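PDB 1UB7: 3-oxoacyl-[acyl-carrier protein] synthase, which probably catalyses the first condensation of bacterial fatty acid synthesis, joining acetyl-CoA to malonyl-ACP to give 3-oxobutanoyl-ACP. Local coordinates for residues T50-E59 against T89-F97. Numbering follows the deposited sequence.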
loop_
_atom_site.group_PDB
_atom_site.type_symbol
_atom_site.label_atom_id
_atom_site.label_comp_id
_atom_site.label_asym_id
_atom_site.label_seq_id
_atom_site.Cartn_x
_atom_site.Cartn_y
_atom_site.Cartn_z
ATOM N N THR A 50 -0.675 4.629 -15.184
ATOM C CA THR A 50 -1.030 5.158 -13.867
ATOM C C THR A 50 -0.060 6.201 -13.313
ATOM O O THR A 50 -0.491 7.213 -12.751
ATOM C CB THR A 50 -1.193 4.037 -12.844
ATOM O OG1 THR A 50 -2.370 3.284 -13.163
ATOM C CG2 THR A 50 -1.308 4.616 -11.430
ATOM N N SER A 51 1.238 5.961 -13.483
ATOM C CA SER A 51 2.235 6.909 -13.008
ATOM C C SER A 51 2.089 8.241 -13.749
ATOM O O SER A 51 2.240 9.318 -13.158
ATOM C CB SER A 51 3.646 6.335 -13.195
ATOM O OG SER A 51 3.856 5.926 -14.526
ATOM N N ASP A 52 1.768 8.170 -15.037
ATOM C CA ASP A 52 1.597 9.393 -15.828
ATOM C C ASP A 52 0.381 10.160 -15.344
ATOM O O ASP A 52 0.415 11.387 -15.219
ATOM C CB ASP A 52 1.433 9.057 -17.303
ATOM C CG ASP A 52 2.586 8.255 -17.829
ATOM O OD1 ASP A 52 3.696 8.825 -17.950
ATOM O OD2 ASP A 52 2.382 7.053 -18.104
ATOM N N LEU A 53 -0.699 9.435 -15.075
ATOM C CA LEU A 53 -1.891 10.089 -14.592
ATOM C C LEU A 53 -1.527 10.740 -13.260
ATOM O O LEU A 53 -1.962 11.856 -12.977
ATOM C CB LEU A 53 -3.021 9.079 -14.406
ATOM C CG LEU A 53 -3.352 8.177 -15.605
ATOM C CD1 LEU A 53 -4.508 7.248 -15.230
ATOM C CD2 LEU A 53 -3.720 9.030 -16.821
ATOM N N ALA A 54 -0.711 10.050 -12.459
ATOM C CA ALA A 54 -0.295 10.579 -11.161
ATOM C C ALA A 54 0.576 11.826 -11.348
ATOM O O ALA A 54 0.389 12.826 -10.642
ATOM C CB ALA A 54 0.462 9.512 -10.364
ATOM N N PHE A 55 1.518 11.774 -12.294
ATOM C CA PHE A 55 2.379 12.928 -12.542
ATOM C C PHE A 55 1.521 14.123 -12.950
ATOM O O PHE A 55 1.657 15.219 -12.399
ATOM C CB PHE A 55 3.403 12.656 -13.658
ATOM C CG PHE A 55 4.369 11.524 -13.370
ATOM C CD1 PHE A 55 4.596 11.071 -12.064
ATOM C CD2 PHE A 55 5.059 10.909 -14.422
ATOM C CE1 PHE A 55 5.490 10.018 -11.815
ATOM C CE2 PHE A 55 5.954 9.860 -14.183
ATOM C CZ PHE A 55 6.166 9.414 -12.872
ATOM N N LYS A 56 0.630 13.903 -13.915
ATOM C CA LYS A 56 -0.243 14.964 -14.395
ATOM C C LYS A 56 -1.148 15.549 -13.316
ATOM O O LYS A 56 -1.420 16.748 -13.315
ATOM C CB LYS A 56 -1.067 14.475 -15.596
ATOM C CG LYS A 56 -0.321 14.650 -16.917
ATOM C CD LYS A 56 -0.462 13.448 -17.819
ATOM C CE LYS A 56 0.523 13.503 -18.989
ATOM N NZ LYS A 56 0.439 12.250 -19.815
ATOM N N ALA A 57 -1.608 14.725 -12.387
ATOM C CA ALA A 57 -2.465 15.245 -11.327
ATOM C C ALA A 57 -1.638 16.142 -10.419
ATOM O O ALA A 57 -2.110 17.178 -9.970
ATOM C CB ALA A 57 -3.074 14.107 -10.522
ATOM N N VAL A 58 -0.393 15.761 -10.148
ATOM C CA VAL A 58 0.424 16.598 -9.282
ATOM C C VAL A 58 0.803 17.912 -9.993
ATOM O O VAL A 58 0.873 18.969 -9.348
ATOM C CB VAL A 58 1.693 15.859 -8.787
ATOM C CG1 VAL A 58 2.500 16.789 -7.876
ATOM C CG2 VAL A 58 1.298 14.613 -8.010
ATOM N N GLU A 59 1.043 17.859 -11.306
ATOM C CA GLU A 59 1.361 19.088 -12.051
ATOM C C GLU A 59 0.199 20.071 -11.938
ATOM O O GLU A 59 0.398 21.275 -11.776
ATOM C CB GLU A 59 1.628 18.792 -13.530
ATOM C CG GLU A 59 2.993 18.214 -13.784
ATOM C CD GLU A 59 3.110 17.567 -15.144
ATOM O OE1 GLU A 59 2.105 17.549 -15.884
ATOM O OE2 GLU A 59 4.210 17.066 -15.472
ATOM N N THR A 89 4.661 2.992 -7.620
ATOM C CA THR A 89 4.362 4.214 -8.325
ATOM C C THR A 89 4.682 5.440 -7.474
ATOM O O THR A 89 5.003 6.489 -8.020
ATOM C CB THR A 89 2.876 4.207 -8.746
ATOM O OG1 THR A 89 2.600 2.968 -9.397
ATOM C CG2 THR A 89 2.566 5.343 -9.694
ATOM N N ALA A 90 4.599 5.326 -6.147
ATOM C CA ALA A 90 4.913 6.488 -5.292
ATOM C C ALA A 90 6.375 6.853 -5.439
ATOM O O ALA A 90 6.726 8.028 -5.454
ATOM C CB ALA A 90 4.597 6.217 -3.831
ATOM N N ALA A 91 7.233 5.850 -5.572
ATOM C CA ALA A 91 8.650 6.133 -5.742
ATOM C C ALA A 91 8.876 6.884 -7.069
ATOM O O ALA A 91 9.707 7.786 -7.142
ATOM C CB ALA A 91 9.443 4.840 -5.706
ATOM N N LEU A 92 8.118 6.535 -8.108
ATOM C CA LEU A 92 8.257 7.209 -9.399
ATOM C C LEU A 92 7.816 8.670 -9.273
ATOM O O LEU A 92 8.418 9.567 -9.871
ATOM C CB LEU A 92 7.417 6.497 -10.475
ATOM C CG LEU A 92 7.664 4.990 -10.664
ATOM C CD1 LEU A 92 6.720 4.416 -11.725
ATOM C CD2 LEU A 92 9.105 4.765 -11.066
ATOM N N VAL A 93 6.770 8.915 -8.489
ATOM C CA VAL A 93 6.264 10.277 -8.292
ATOM C C VAL A 93 7.285 11.084 -7.493
ATOM O O VAL A 93 7.540 12.247 -7.794
ATOM C CB VAL A 93 4.913 10.277 -7.524
ATOM C CG1 VAL A 93 4.542 11.692 -7.098
ATOM C CG2 VAL A 93 3.820 9.693 -8.398
ATOM N N GLN A 94 7.866 10.456 -6.472
ATOM C CA GLN A 94 8.876 11.109 -5.639
ATOM C C GLN A 94 10.064 11.575 -6.506
ATOM O O GLN A 94 10.557 12.695 -6.360
ATOM C CB GLN A 94 9.346 10.133 -4.554
ATOM C CG GLN A 94 10.582 10.570 -3.789
ATOM C CD GLN A 94 11.839 10.291 -4.576
ATOM O OE1 GLN A 94 12.041 9.174 -5.058
ATOM N NE2 GLN A 94 12.695 11.300 -4.715
ATOM N N ALA A 95 10.498 10.703 -7.411
ATOM C CA ALA A 95 11.611 10.993 -8.313
ATOM C C ALA A 95 11.264 12.163 -9.246
ATOM O O ALA A 95 11.971 13.176 -9.285
ATOM C CB ALA A 95 11.959 9.726 -9.139
ATOM N N ARG A 96 10.156 12.009 -9.975
ATOM C CA ARG A 96 9.681 13.011 -10.906
ATOM C C ARG A 96 9.708 14.415 -10.324
ATOM O O ARG A 96 10.133 15.361 -10.984
ATOM C CB ARG A 96 8.262 12.666 -11.362
ATOM C CG ARG A 96 7.511 13.811 -12.049
ATOM C CD ARG A 96 8.101 14.193 -13.406
ATOM N NE ARG A 96 7.412 15.361 -13.977
ATOM C CZ ARG A 96 7.646 16.631 -13.639
ATOM N NH1 ARG A 96 8.567 16.940 -12.723
ATOM N NH2 ARG A 96 6.948 17.606 -14.214
ATOM N N PHE A 97 9.261 14.572 -9.092
ATOM C CA PHE A 97 9.265 15.901 -8.519
ATOM C C PHE A 97 10.475 16.173 -7.621
ATOM O O PHE A 97 10.496 17.146 -6.865
ATOM C CB PHE A 97 7.941 16.120 -7.799
ATOM C CG PHE A 97 6.773 16.105 -8.736
ATOM C CD1 PHE A 97 6.445 17.239 -9.470
ATOM C CD2 PHE A 97 6.062 14.924 -8.968
ATOM C CE1 PHE A 97 5.423 17.194 -10.430
ATOM C CE2 PHE A 97 5.041 14.863 -9.924
ATOM C CZ PHE A 97 4.721 16.002 -10.659
HETATM O O HOH W 1 6.023 14.281 -15.886
#
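Residues 50-59 and 89-97 form a mostly apolar helix-helix contact on one side of the five-stranded mixed sheet, with the segment axes 9.8 Å apart and crossing at -42°. Of the paired backbones, the CA atoms of Ser-51 and Thr-89 come nearest (5.8 Å), and Thr-89 CG2 lies 3.7 Å from Ser-51 CA, while Ser-51 OG is hydrogen-bonded to Asp-83. Farther along, the contact is carried by two phenylalanines. Phe-55, with CG beside its own backbone N, reaches across the groove; its CE1 edge meets Val-93 CA at 3.6 Å, and Arg-96 CB covers one ring face in a CH-pi contact. An alanine in place of Phe-55 would probably open a gap beside Leu-92 and Val-93 and deprive the Arg-96 methylenes of the surface they rest on. Phe-97, the first residue after helix 89-96, is sandwiched between Val-58 CG1, 3.8 Å from its ring centroid, and Arg-96 CG on the opposite face. Bent at chi2 (68°), Arg-96 closes the contact with a salt bridge from NH2 to the anti lone pair of Glu-59 OE2 (3.1 Å, 151°), while a water accepts from its NE. Beneath, Ala-54, Val-58 and Val-93 rest on strand 131-138, and Val-93 also on strand 72-78. Such helices, packed side by side over a mixed sheet, are characteristic of the layered alpha/beta thiolase fold.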